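Local coordinates for DUF115 domain-containing protein (Magnetospirillum magneticum AMB-1, PDB 5MU5), which is a Maf glycosyltransferase involved in bacterial flagella formation, probably by attaching sugar to flagellin, at residues 194-197 with 198-202; 225-228 with 229-233; 482-485 with 486-489; 518-521 with 522-526; 638-641 with 642-646. All blocks are in the same frame, centred on the assembly; numbering follows the deposited sequence.

Contact 1 (194-197 with 198-202); sequences QLRS and AIRCC
Arg200 starts out from the helix with CG opposite its own backbone N, but a bend at chi3 (-55°) folds the guanidinium back toward Arg196, one turn earlier. The carbonyl oxygen of Arg196 ends up over the centre of one guanidinium face, 4.0 Å from its plane, so it meets the flat cation from above while its bonding is directed to the Arg200 amide (Arg200 N to Arg196 O 2.9 Å). The two amino groups reach different residues: Arg200 NH2 lies 3.8 Å from Arg196 CB, and Arg200 NH1 comes to 3.5 Å from Ser197 CA. This puts like charges near each other, with Arg196 NE 4.5 Å from Arg200 NH2. The salt bridge from Arg196 NH1 to Asp231 on a neighbouring helix is likely to offset that cost.

At Ser197, chi1 of 173° sets OG beside the carbonyl carbon, on the side where Cys201 follows. Cys201 SG rests 3.3 Å from Ser197 O, the same oxygen that accepts the Cys201 amide. Small residues, a serine and a cysteine, suit this more open flank of the helix. On the inward side the residues are apolar: Ile199 lays CG1 3.4 Å from Leu195 O, and Ala198, with only a methyl group, sits 3.3 Å (CB) from Gln194 O and lets the helix come close to the strands beneath. Leu195, Ala198 and Ile199 meet strands 123-127, 146-150 and 180-183 between them. An amphipathic helix laid against a parallel sheet, here of strand order 3-2-1-4, is typical of a Rossmann-like alpha/beta domain.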
loop_
_atom_site.group_PDB
_atom_site.type_symbol
_atom_site.label_atom_id
_atom_site.label_comp_id
_atom_site.label_asym_id
_atom_site.label_seq_id
_atom_site.Cartn_x
_atom_site.Cartn_y
_atom_site.Cartn_z
ATOM N N GLN A 194 7.089 -1.387 -12.215
ATOM C CA GLN A 194 6.492 -2.572 -12.841
ATOM C C GLN A 194 6.876 -3.826 -12.114
ATOM O O GLN A 194 6.065 -4.727 -11.987
ATOM C CB GLN A 194 6.967 -2.687 -14.262
ATOM C CG GLN A 194 6.594 -1.508 -15.118
ATOM C CD GLN A 194 5.283 -1.730 -15.749
ATOM O OE1 GLN A 194 4.246 -1.513 -15.127
ATOM N NE2 GLN A 194 5.306 -2.207 -16.992
ATOM N N LEU A 195 8.132 -3.891 -11.671
ATOM C CA LEU A 195 8.615 -5.018 -10.877
ATOM C C LEU A 195 7.855 -5.103 -9.570
ATOM O O LEU A 195 7.377 -6.175 -9.197
ATOM C CB LEU A 195 10.102 -4.893 -10.574
ATOM C CG LEU A 195 11.037 -5.597 -11.533
ATOM C CD1 LEU A 195 12.476 -5.341 -11.105
ATOM C CD2 LEU A 195 10.690 -7.090 -11.540
ATOM N N ARG A 196 7.730 -3.963 -8.892
ATOM C CA ARG A 196 6.976 -3.898 -7.639
ATOM C C ARG A 196 5.564 -4.367 -7.874
ATOM O O ARG A 196 5.047 -5.169 -7.134
ATOM C CB ARG A 196 6.972 -2.480 -7.040
ATOM C CG ARG A 196 8.321 -2.054 -6.479
ATOM C CD ARG A 196 8.220 -0.874 -5.525
ATOM N NE ARG A 196 7.824 0.381 -6.174
ATOM C CZ ARG A 196 8.657 1.326 -6.609
ATOM N NH1 ARG A 196 9.966 1.180 -6.533
ATOM N NH2 ARG A 196 8.167 2.425 -7.159
ATOM N N SER A 197 4.962 -3.891 -8.944
ATOM C CA SER A 197 3.597 -4.253 -9.282
ATOM C C SER A 197 3.462 -5.743 -9.657
ATOM O O SER A 197 2.480 -6.411 -9.323
ATOM C CB SER A 197 3.130 -3.362 -10.422
ATOM O OG SER A 197 1.873 -3.792 -10.877
ATOM N N ALA A 198 4.456 -6.267 -10.348
ATOM C CA ALA A 198 4.442 -7.692 -10.732
ATOM C C ALA A 198 4.469 -8.595 -9.502
ATOM O O ALA A 198 3.723 -9.547 -9.429
ATOM C CB ALA A 198 5.628 -7.995 -11.621
ATOM N N ILE A 199 5.304 -8.250 -8.517
ATOM C CA ILE A 199 5.386 -9.012 -7.272
ATOM C C ILE A 199 4.134 -8.812 -6.428
ATOM O O ILE A 199 3.582 -9.759 -5.848
ATOM C CB ILE A 199 6.599 -8.600 -6.418
ATOM C CG1 ILE A 199 7.910 -8.848 -7.153
ATOM C CG2 ILE A 199 6.615 -9.377 -5.123
ATOM C CD1 ILE A 199 8.192 -10.304 -7.449
ATOM N N ARG A 200 3.701 -7.567 -6.357
ATOM C CA ARG A 200 2.568 -7.195 -5.536
ATOM C C ARG A 200 1.282 -7.867 -5.969
ATOM O O ARG A 200 0.458 -8.212 -5.137
ATOM C CB ARG A 200 2.371 -5.677 -5.573
ATOM C CG ARG A 200 1.181 -5.188 -4.754
ATOM C CD ARG A 200 0.896 -3.706 -4.942
ATOM N NE ARG A 200 2.067 -2.881 -4.661
ATOM C CZ ARG A 200 2.744 -2.145 -5.553
ATOM N NH1 ARG A 200 2.380 -2.081 -6.845
ATOM N NH2 ARG A 200 3.797 -1.439 -5.137
ATOM N N CYS A 201 1.104 -8.020 -7.278
ATOM C CA CYS A 201 -0.131 -8.579 -7.835
ATOM C C CYS A 201 -0.160 -10.099 -7.929
ATOM O O CYS A 201 -1.219 -10.706 -7.994
ATOM C CB CYS A 201 -0.362 -8.015 -9.229
ATOM S SG CYS A 201 -0.826 -6.282 -9.158
ATOM N N CYS A 202 1.010 -10.711 -7.966
ATOM C CA CYS A 202 1.088 -12.144 -8.039
ATOM C C CYS A 202 1.042 -12.734 -6.650
ATOM O O CYS A 202 0.163 -13.526 -6.358
ATOM C CB CYS A 202 2.361 -12.564 -8.738
ATOM S SG CYS A 202 2.524 -14.350 -8.759
#

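Contact 2 (225-228 with 229-233); sequences MSEF and MRDAQ
Met225 meets Met229 one helical turn on, its CG 4.2 Å from Met229 SD, and both flexible thioether chains also touch Leu212 of strand 211-214. Between them Met225 O accepts the Met229 amide. The next carbonyl, Ser226 O, receives the Arg230 amide and also lies 3.4 Å below the plane of the Arg230 guanidinium, toward its rim. That cation comes back over the helix because the Arg230 chain bends at chi3 (-47°); its NH1 sits 3.6 Å from Ser226 CB, and its NH2 3.7 Å from Glu227 CB.

Glu227 runs out extended, its chain crossing that of Arg230 at about a right angle. Its CG lies 3.5 Å from Asp231 OD2, and the two carboxylates, their planes turned 65° apart, approach to 4.0 Å between Glu227 OE2 and Asp231 OD2. Such a pair is probably tolerated because Arg196 of helix 188-202 stands close to both: it forms a salt bridge with Asp231 OD2 and a long, weak ion pair with Glu227 OE2. A leucine in place of Asp231 would probably leave Arg196 without its salt-bridge mate.

Phe228, last in the walk, turns its ring into the domain, onto Ile199, Val125 and Leu212. Ala232 CB lies over one ring face, 4.3 Å from Phe228 CE2, a place that suits a small methyl; the hydrogen bond from Ala232 N to Phe228 O is weak. The helix thus joins an apolar inner side to a charged flank, where the positive charge of Arg196 probably keeps both acids ionised against their mutual repulsion.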
loop_
_atom_site.group_PDB
_atom_site.type_symbol
_atom_site.label_atom_id
_atom_site.label_comp_id
_atom_site.label_asym_id
_atom_site.label_seq_id
_atom_site.Cartn_x
_atom_site.Cartn_y
_atom_site.Cartn_z
ATOM N N MET A 225 18.249 -4.037 -10.042
ATOM C CA MET A 225 18.382 -5.130 -9.077
ATOM C C MET A 225 18.581 -4.590 -7.659
ATOM O O MET A 225 17.939 -5.070 -6.720
ATOM C CB MET A 225 19.551 -6.060 -9.430
ATOM C CG MET A 225 19.753 -7.191 -8.427
ATOM S SD MET A 225 20.809 -8.521 -9.049
ATOM C CE MET A 225 22.080 -8.656 -7.782
ATOM N N SER A 226 19.491 -3.621 -7.495
ATOM C CA SER A 226 19.707 -2.996 -6.180
ATOM C C SER A 226 18.428 -2.374 -5.655
ATOM O O SER A 226 18.105 -2.509 -4.484
ATOM C CB SER A 226 20.748 -1.886 -6.240
ATOM O OG SER A 226 21.991 -2.433 -6.538
ATOM N N GLU A 227 17.724 -1.652 -6.516
ATOM C CA GLU A 227 16.499 -1.014 -6.108
ATOM C C GLU A 227 15.509 -2.086 -5.695
ATOM O O GLU A 227 14.925 -1.996 -4.646
ATOM C CB GLU A 227 15.932 -0.144 -7.217
ATOM C CG GLU A 227 14.669 0.599 -6.805
ATOM C CD GLU A 227 14.266 1.682 -7.792
ATOM O OE1 GLU A 227 14.922 1.783 -8.862
ATOM O OE2 GLU A 227 13.287 2.427 -7.499
ATOM N N PHE A 228 15.339 -3.124 -6.498
ATOM C CA PHE A 228 14.394 -4.162 -6.125
ATOM C C PHE A 228 14.738 -4.811 -4.758
ATOM O O PHE A 228 13.853 -5.030 -3.944
ATOM C CB PHE A 228 14.260 -5.193 -7.234
ATOM C CG PHE A 228 13.313 -6.298 -6.896
ATOM C CD1 PHE A 228 11.952 -6.092 -6.990
ATOM C CD2 PHE A 228 13.782 -7.530 -6.464
ATOM C CE1 PHE A 228 11.070 -7.100 -6.671
ATOM C CE2 PHE A 228 12.902 -8.547 -6.140
ATOM C CZ PHE A 228 11.538 -8.330 -6.244
ATOM N N MET A 229 16.019 -5.051 -4.495
ATOM C CA MET A 229 16.469 -5.618 -3.211
ATOM C C MET A 229 16.119 -4.783 -1.995
ATOM O O MET A 229 15.836 -5.333 -0.934
ATOM C CB MET A 229 17.972 -5.832 -3.211
ATOM C CG MET A 229 18.407 -6.920 -4.166
ATOM S SD MET A 229 20.187 -7.145 -4.204
ATOM C CE MET A 229 20.373 -8.176 -2.734
ATOM N N ARG A 230 16.185 -3.466 -2.137
ATOM C CA ARG A 230 15.733 -2.551 -1.095
ATOM C C ARG A 230 14.196 -2.519 -1.022
ATOM O O ARG A 230 13.623 -2.503 0.062
ATOM C CB ARG A 230 16.304 -1.143 -1.338
ATOM C CG ARG A 230 17.822 -1.073 -1.153
ATOM C CD ARG A 230 18.363 0.348 -1.230
ATOM N NE ARG A 230 17.807 1.033 -2.388
ATOM C CZ ARG A 230 18.365 1.095 -3.594
ATOM N NH1 ARG A 230 19.552 0.552 -3.851
ATOM N NH2 ARG A 230 17.728 1.734 -4.564
ATOM N N ASP A 231 13.545 -2.539 -2.180
ATOM C CA ASP A 231 12.073 -2.491 -2.292
ATOM C C ASP A 231 11.337 -3.761 -1.837
ATOM O O ASP A 231 10.167 -3.695 -1.447
ATOM C CB ASP A 231 11.638 -2.302 -3.767
ATOM C CG ASP A 231 11.840 -0.882 -4.305
ATOM O OD1 ASP A 231 12.133 0.051 -3.524
ATOM O OD2 ASP A 231 11.668 -0.719 -5.547
ATOM N N ALA A 232 11.996 -4.914 -1.956
ATOM C CA ALA A 232 11.313 -6.212 -1.818
ATOM C C ALA A 232 10.603 -6.404 -0.489
ATOM O O ALA A 232 9.454 -6.800 -0.470
ATOM C CB ALA A 232 12.281 -7.366 -2.075
ATOM N N GLN A 233 11.296 -6.114 0.599
ATOM C CA GLN A 233 10.726 -6.207 1.938
ATOM C C GLN A 233 9.451 -5.357 2.193
ATOM O O GLN A 233 8.587 -5.740 2.985
ATOM C CB GLN A 233 11.795 -5.788 2.943
ATOM C CG GLN A 233 12.991 -6.737 2.981
ATOM C CD GLN A 233 14.066 -6.268 3.949
ATOM O OE1 GLN A 233 14.260 -5.059 4.173
ATOM N NE2 GLN A 233 14.774 -7.224 4.532
#

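Contact 3 (482-485 with 486-489); sequences RYRP and AANA
Tyr483 O and Ala487 N close an alpha-turn with one hydrogen bond of 2.8 Å. The approach is nearly straight at the hydrogen (166°), yet the donor stands above the carbonyl plane, 35° out of it. The bend depends on a cis peptide bond before Pro485: residues 483-486 reverse much as in a type VIa turn, with Arg484 extended (psi 153°) and the psi of Pro485 near zero. Proline suits this position because it adopts the cis form far more readily than other residues. Ala486 N comes to 3.3 Å from Tyr483 O but at a poor angle, so the bond from Ala487 is the one that closes the turn.

Small residues fit the inside of the bend. Ala487 CB presses on the base of the tyrosine, 3.8 Å from Tyr483 CB. The same methyl, Ala487 CB, lies 3.3 Å from Tyr483 O. Arg484 passes its aliphatic part alongside the far end of the turn, with CG 3.8 Å from Ala487 O; its charged end goes on to Asn500, to which NH1 is hydrogen-bonded. The Tyr483 ring leads away, toward His266 and Arg407, with a bound ethanediol about 4 Å from the side chain.

The turn leads from the end of helix 467-482 into strand 488-491 of the large mixed sheet. There the backbone of Asn488 bonds to Arg407 and Leu409, and that of Ala489 to Arg502, so the strand enters between 408-412 and 502-503.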
loop_
_atom_site.group_PDB
_atom_site.type_symbol
_atom_site.label_atom_id
_atom_site.label_comp_id
_atom_site.label_asym_id
_atom_site.label_seq_id
_atom_site.Cartn_x
_atom_site.Cartn_y
_atom_site.Cartn_z
ATOM N N ARG A 482 -4.206 17.520 -8.871
ATOM C CA ARG A 482 -5.363 16.974 -9.588
ATOM C C ARG A 482 -6.510 17.979 -9.834
ATOM O O ARG A 482 -7.388 17.713 -10.642
ATOM C CB ARG A 482 -5.885 15.738 -8.876
ATOM C CG ARG A 482 -4.872 14.600 -8.879
ATOM C CD ARG A 482 -5.348 13.393 -8.088
ATOM N NE ARG A 482 -6.566 12.848 -8.681
ATOM C CZ ARG A 482 -7.373 11.960 -8.102
ATOM N NH1 ARG A 482 -7.110 11.488 -6.884
ATOM N NH2 ARG A 482 -8.462 11.546 -8.753
ATOM N N TYR A 483 -6.493 19.138 -9.173
ATOM C CA TYR A 483 -7.533 20.148 -9.368
ATOM C C TYR A 483 -7.030 21.404 -10.051
ATOM O O TYR A 483 -7.729 22.416 -10.101
ATOM C CB TYR A 483 -8.147 20.519 -8.010
ATOM C CG TYR A 483 -9.004 19.440 -7.367
ATOM C CD1 TYR A 483 -8.432 18.438 -6.601
ATOM C CD2 TYR A 483 -10.372 19.432 -7.529
ATOM C CE1 TYR A 483 -9.207 17.451 -6.002
ATOM C CE2 TYR A 483 -11.167 18.476 -6.921
ATOM C CZ TYR A 483 -10.583 17.490 -6.162
ATOM O OH TYR A 483 -11.360 16.544 -5.570
ATOM N N ARG A 484 -5.797 21.380 -10.536
ATOM C CA ARG A 484 -5.288 22.516 -11.303
ATOM C C ARG A 484 -5.810 22.383 -12.725
ATOM O O ARG A 484 -6.136 21.282 -13.147
ATOM C CB ARG A 484 -3.761 22.593 -11.219
ATOM C CG ARG A 484 -3.316 22.980 -9.814
ATOM C CD ARG A 484 -1.862 23.369 -9.752
ATOM N NE ARG A 484 -1.570 24.461 -10.673
ATOM C CZ ARG A 484 -0.347 24.899 -10.961
ATOM N NH1 ARG A 484 0.728 24.358 -10.391
ATOM N NH2 ARG A 484 -0.200 25.896 -11.824
ATOM N N PRO A 485 -5.963 23.499 -13.450
ATOM C CA PRO A 485 -5.636 24.869 -13.082
ATOM C C PRO A 485 -6.725 25.628 -12.315
ATOM O O PRO A 485 -6.507 26.775 -11.964
ATOM C CB PRO A 485 -5.430 25.519 -14.446
ATOM C CG PRO A 485 -6.457 24.836 -15.310
ATOM C CD PRO A 485 -6.686 23.461 -14.738
ATOM N N ALA A 486 -7.882 25.027 -12.065
ATOM C CA ALA A 486 -8.926 25.696 -11.249
ATOM C C ALA A 486 -8.428 25.999 -9.822
ATOM O O ALA A 486 -8.641 27.096 -9.310
ATOM C CB ALA A 486 -10.194 24.859 -11.192
ATOM N N ALA A 487 -7.761 25.030 -9.194
ATOM C CA ALA A 487 -7.156 25.224 -7.867
ATOM C C ALA A 487 -6.020 26.240 -7.884
ATOM O O ALA A 487 -5.118 26.168 -8.713
ATOM C CB ALA A 487 -6.623 23.906 -7.343
ATOM N N ASN A 488 -6.068 27.161 -6.938
ATOM C CA ASN A 488 -5.041 28.149 -6.734
ATOM C C ASN A 488 -4.623 28.115 -5.244
ATOM O O ASN A 488 -5.300 28.665 -4.382
ATOM C CB ASN A 488 -5.642 29.482 -7.151
ATOM C CG ASN A 488 -4.625 30.567 -7.322
ATOM O OD1 ASN A 488 -3.501 30.338 -7.782
ATOM N ND2 ASN A 488 -5.022 31.783 -6.966
ATOM N N ALA A 489 -3.520 27.446 -4.942
ATOM C CA ALA A 489 -3.090 27.226 -3.571
ATOM C C ALA A 489 -1.866 28.037 -3.156
ATOM O O ALA A 489 -0.858 28.060 -3.845
ATOM C CB ALA A 489 -2.821 25.751 -3.352
#

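Contact 4 (518-521 with 522-526); sequences KAKD and LAKVR
Lys518 and Leu522 lie side by side on one turn of the alpha-helix 515-528, which packs against strand 319-322 of the large mixed sheet. The backbone follows the regular alpha-helical pattern: residues 522 to 525 each give their amide to the carbonyl four places back, as from Leu522 N to Lys518 O (2.8 Å).

Apolar contact comes from the lysine's methylene chain. Fully extended, with chi1 at -179°, it runs alongside Leu522 and brings CE to 3.9 Å from Leu522 CD1. Lysine suits a place at the border of the interior, with apolar methylenes along its length and a charge at its end; NZ binds Gln295 O and makes a salt bridge to Asp318. Leu522 and Val525 turn to Phe319 beneath.

The charged groups are more loosely related. Buried Asp521 has OD2 hydrogen-bonded to Thr273, while Asp521 OD1 is 4.5 Å from Lys524 NZ, beyond a salt bridge. The exposed Lys520 and Lys524 cross at a slant with their ammonium groups near each other, probably a mild repulsion, which the nearby Asp521 may ease. Lys520 CE, at 3.8 Å, is nearer to Lys524 NZ than Lys520 NZ is, at 4.5 Å.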
loop_
_atom_site.group_PDB
_atom_site.type_symbol
_atom_site.label_atom_id
_atom_site.label_comp_id
_atom_site.label_asym_id
_atom_site.label_seq_id
_atom_site.Cartn_x
_atom_site.Cartn_y
_atom_site.Cartn_z
ATOM N N LYS A 518 -19.119 34.128 1.807
ATOM C CA LYS A 518 -18.813 33.038 2.728
ATOM C C LYS A 518 -20.089 32.323 3.154
ATOM O O LYS A 518 -20.143 31.091 3.106
ATOM C CB LYS A 518 -18.080 33.542 3.976
ATOM C CG LYS A 518 -17.732 32.422 4.946
ATOM C CD LYS A 518 -17.049 32.904 6.215
ATOM C CE LYS A 518 -16.751 31.686 7.058
ATOM N NZ LYS A 518 -16.080 32.026 8.329
ATOM N N ALA A 519 -21.098 33.087 3.577
ATOM C CA ALA A 519 -22.383 32.515 4.000
ATOM C C ALA A 519 -23.053 31.763 2.867
ATOM O O ALA A 519 -23.655 30.716 3.086
ATOM C CB ALA A 519 -23.314 33.589 4.525
ATOM N N LYS A 520 -22.951 32.309 1.660
ATOM C CA LYS A 520 -23.500 31.651 0.477
ATOM C C LYS A 520 -22.808 30.305 0.285
ATOM O O LYS A 520 -23.451 29.263 0.202
ATOM C CB LYS A 520 -23.314 32.531 -0.758
ATOM C CG LYS A 520 -23.937 31.986 -2.027
ATOM C CD LYS A 520 -23.699 32.938 -3.190
ATOM C CE LYS A 520 -24.244 32.395 -4.514
ATOM N NZ LYS A 520 -25.735 32.425 -4.623
ATOM N N ASP A 521 -21.481 30.336 0.239
ATOM C CA ASP A 521 -20.705 29.130 0.017
ATOM C C ASP A 521 -20.855 28.086 1.126
ATOM O O ASP A 521 -20.908 26.911 0.822
ATOM C CB ASP A 521 -19.249 29.491 -0.284
ATOM C CG ASP A 521 -19.088 30.216 -1.658
ATOM O OD1 ASP A 521 -20.082 30.292 -2.434
ATOM O OD2 ASP A 521 -17.965 30.710 -1.953
ATOM N N LEU A 522 -20.992 28.487 2.386
ATOM C CA LEU A 522 -21.305 27.513 3.448
ATOM C C LEU A 522 -22.694 26.901 3.297
ATOM O O LEU A 522 -22.901 25.724 3.610
ATOM C CB LEU A 522 -21.136 28.124 4.849
ATOM C CG LEU A 522 -19.661 28.348 5.237
ATOM C CD1 LEU A 522 -19.575 29.048 6.572
ATOM C CD2 LEU A 522 -18.901 27.039 5.302
ATOM N N ALA A 523 -23.652 27.689 2.808
ATOM C CA ALA A 523 -24.978 27.156 2.523
ATOM C C ALA A 523 -24.889 26.073 1.428
ATOM O O ALA A 523 -25.510 25.022 1.540
ATOM C CB ALA A 523 -25.918 28.282 2.120
ATOM N N LYS A 524 -24.097 26.308 0.384
ATOM C CA LYS A 524 -23.906 25.279 -0.668
ATOM C C LYS A 524 -23.283 24.017 -0.107
ATOM O O LYS A 524 -23.751 22.910 -0.332
ATOM C CB LYS A 524 -23.022 25.809 -1.797
ATOM C CG LYS A 524 -23.706 26.879 -2.615
ATOM C CD LYS A 524 -22.868 27.379 -3.770
ATOM C CE LYS A 524 -23.775 28.174 -4.688
ATOM N NZ LYS A 524 -23.000 28.988 -5.655
ATOM N N VAL A 525 -22.224 24.182 0.650
ATOM C CA VAL A 525 -21.579 23.051 1.278
ATOM C C VAL A 525 -22.584 22.262 2.115
ATOM O O VAL A 525 -22.735 21.059 1.964
ATOM C CB VAL A 525 -20.411 23.531 2.160
ATOM C CG1 VAL A 525 -19.967 22.427 3.117
ATOM C CG2 VAL A 525 -19.254 23.999 1.277
ATOM N N ARG A 526 -23.274 22.969 2.993
ATOM C CA ARG A 526 -24.228 22.369 3.907
ATOM C C ARG A 526 -25.333 21.625 3.157
ATOM O O ARG A 526 -25.752 20.555 3.569
ATOM C CB ARG A 526 -24.824 23.486 4.738
ATOM C CG ARG A 526 -25.748 23.041 5.822
ATOM C CD ARG A 526 -24.943 22.602 7.008
ATOM N NE ARG A 526 -25.746 21.787 7.908
ATOM C CZ ARG A 526 -25.238 21.129 8.938
ATOM N NH1 ARG A 526 -23.925 21.206 9.181
ATOM N NH2 ARG A 526 -26.035 20.407 9.717
#

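Contact 5 (638-641 with 642-646); sequences LQVE and WYFDN
Trp642 presents an edge of its indole to Gln639 O, which lies in the ring plane 3.7 Å from CE3, where the polarised C-H groups of the rim suit a carbonyl oxygen. Val640 O similarly meets the edges of two rings, coming to 3.3 Å from Phe644 CD2 and 4.2 Å from Tyr643 CD2. Those rings also meet each other: Tyr643 CD2 stands 3.6 Å above one face of Phe644, toward its rim, and Phe644 CE2 lies in the plane of the tyrosine, at its edge.

Val640 and Phe644 run side by side and point the same way. With chi1 at 162°, Val640 sets CG1 beside its own carbonyl carbon and so 3.9 Å from Phe644 CD2, a branched side chain filling the space next to a flat one. Phe644 N is also bonded to Val640 O (3.0 Å), and Asp645 N to Glu641 O on the more exposed flank. An alanine in place of Phe644 would probably open a gap beside Val640 CG1 and leave the Tyr643 ring freer to turn.

This last part of helix 618-646 in the helical bundle domain faces three ways. Phe644 packs on Trp546, Pro547 and Ile550 of helix 546-564; Gln639 bonds to His243, and Tyr643 OH weakly to Met246 O, both of helix 242-257. Trp642 stacks edge-to-face with Phe650 and Trp663 and lies against helix 653-661.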
loop_
_atom_site.group_PDB
_atom_site.type_symbol
_atom_site.label_atom_id
_atom_site.label_comp_id
_atom_site.label_asym_id
_atom_site.label_seq_id
_atom_site.Cartn_x
_atom_site.Cartn_y
_atom_site.Cartn_z
ATOM N N LEU A 638 -13.310 -18.065 16.478
ATOM C CA LEU A 638 -14.005 -17.762 17.727
ATOM C C LEU A 638 -14.020 -16.285 18.034
ATOM O O LEU A 638 -14.997 -15.792 18.575
ATOM C CB LEU A 638 -13.369 -18.508 18.895
ATOM C CG LEU A 638 -13.574 -20.016 18.831
ATOM C CD1 LEU A 638 -12.617 -20.678 19.807
ATOM C CD2 LEU A 638 -15.026 -20.395 19.120
ATOM N N GLN A 639 -12.941 -15.583 17.700
ATOM C CA GLN A 639 -12.864 -14.135 17.966
ATOM C C GLN A 639 -13.856 -13.359 17.118
ATOM O O GLN A 639 -14.526 -12.438 17.592
ATOM C CB GLN A 639 -11.446 -13.613 17.736
ATOM C CG GLN A 639 -10.525 -13.955 18.886
ATOM C CD GLN A 639 -9.196 -13.241 18.829
ATOM O OE1 GLN A 639 -8.899 -12.531 17.878
ATOM N NE2 GLN A 639 -8.376 -13.440 19.860
ATOM N N VAL A 640 -13.961 -13.773 15.861
ATOM C CA VAL A 640 -14.866 -13.149 14.913
ATOM C C VAL A 640 -16.316 -13.280 15.372
ATOM O O VAL A 640 -17.061 -12.295 15.344
ATOM C CB VAL A 640 -14.660 -13.742 13.498
ATOM C CG1 VAL A 640 -15.843 -13.470 12.579
ATOM C CG2 VAL A 640 -13.375 -13.193 12.891
ATOM N N GLU A 641 -16.698 -14.488 15.794
ATOM C CA GLU A 641 -18.068 -14.770 16.219
ATOM C C GLU A 641 -18.415 -14.027 17.497
ATOM O O GLU A 641 -19.502 -13.474 17.627
ATOM C CB GLU A 641 -18.282 -16.275 16.402
ATOM C CG GLU A 641 -18.312 -17.033 15.078
ATOM C CD GLU A 641 -18.322 -18.551 15.243
ATOM O OE1 GLU A 641 -18.203 -19.055 16.387
ATOM O OE2 GLU A 641 -18.423 -19.252 14.208
ATOM N N TRP A 642 -17.487 -14.034 18.440
ATOM C CA TRP A 642 -17.627 -13.247 19.659
ATOM C C TRP A 642 -17.720 -11.738 19.369
ATOM O O TRP A 642 -18.502 -11.026 19.994
ATOM C CB TRP A 642 -16.430 -13.534 20.559
ATOM C CG TRP A 642 -16.274 -12.605 21.704
ATOM C CD1 TRP A 642 -16.916 -12.674 22.896
ATOM C CD2 TRP A 642 -15.387 -11.476 21.784
ATOM N NE1 TRP A 642 -16.498 -11.652 23.715
ATOM C CE2 TRP A 642 -15.566 -10.898 23.054
ATOM C CE3 TRP A 642 -14.469 -10.893 20.899
ATOM C CZ2 TRP A 642 -14.853 -9.770 23.474
ATOM C CZ3 TRP A 642 -13.767 -9.765 21.314
ATOM C CH2 TRP A 642 -13.967 -9.218 22.593
ATOM N N TYR A 643 -16.910 -11.257 18.425
ATOM C CA TYR A 643 -16.869 -9.835 18.093
ATOM C C TYR A 643 -18.162 -9.348 17.481
ATOM O O TYR A 643 -18.668 -8.308 17.884
ATOM C CB TYR A 643 -15.714 -9.537 17.141
ATOM C CG TYR A 643 -15.816 -8.238 16.399
ATOM C CD1 TYR A 643 -15.426 -7.051 16.984
ATOM C CD2 TYR A 643 -16.282 -8.203 15.096
ATOM C CE1 TYR A 643 -15.517 -5.851 16.293
ATOM C CE2 TYR A 643 -16.355 -7.015 14.390
ATOM C CZ TYR A 643 -15.979 -5.837 14.991
ATOM O OH TYR A 643 -16.057 -4.645 14.289
ATOM N N PHE A 644 -18.678 -10.087 16.504
ATOM C CA PHE A 644 -19.930 -9.718 15.870
ATOM C C PHE A 644 -21.119 -9.811 16.825
ATOM O O PHE A 644 -22.046 -9.005 16.723
ATOM C CB PHE A 644 -20.162 -10.477 14.553
ATOM C CG PHE A 644 -19.428 -9.865 13.393
ATOM C CD1 PHE A 644 -19.927 -8.744 12.767
ATOM C CD2 PHE A 644 -18.209 -10.375 12.974
ATOM C CE1 PHE A 644 -19.233 -8.151 11.725
ATOM C CE2 PHE A 644 -17.514 -9.791 11.934
ATOM C CZ PHE A 644 -18.024 -8.678 11.305
ATOM N N ASP A 645 -21.087 -10.764 17.755
ATOM C CA ASP A 645 -22.121 -10.840 18.784
ATOM C C ASP A 645 -22.134 -9.623 19.723
ATOM O O ASP A 645 -23.183 -9.252 20.207
ATOM C CB ASP A 645 -21.967 -12.112 19.624
ATOM C CG ASP A 645 -22.492 -13.350 18.918
ATOM O OD1 ASP A 645 -23.284 -13.213 17.964
ATOM O OD2 ASP A 645 -22.121 -14.470 19.318
ATOM N N ASN A 646 -20.981 -8.995 19.948
ATOM C CA ASN A 646 -20.861 -7.907 20.916
ATOM C C ASN A 646 -20.449 -6.557 20.356
ATOM O O ASN A 646 -20.078 -5.654 21.124
ATOM C CB ASN A 646 -19.808 -8.302 21.952
ATOM C CG ASN A 646 -20.194 -9.530 22.720
ATOM O OD1 ASN A 646 -19.416 -10.470 22.832
ATOM N ND2 ASN A 646 -21.408 -9.544 23.230
#

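The five contacts follow one another along the chain without overlap. Contacts 1 and 2 are direct neighbours, centres 12 Å apart, on helices 188-202 and 219-235, which share the parallel sheet of the Maf N-terminal domain; Ile199 CG1 meets Phe228 CE1 at 3.6 Å. Contacts 3 and 4 belong to the region of the large mixed sheet, the first leading into one of its strands and the second packed on another, with centres 20 Å apart and no touch. Contact 5, in the helical bundle domain, has its centre 35 Å or more from all the others. The first two thus tie a pair of helices together, while the others lie in separate parts of the protein.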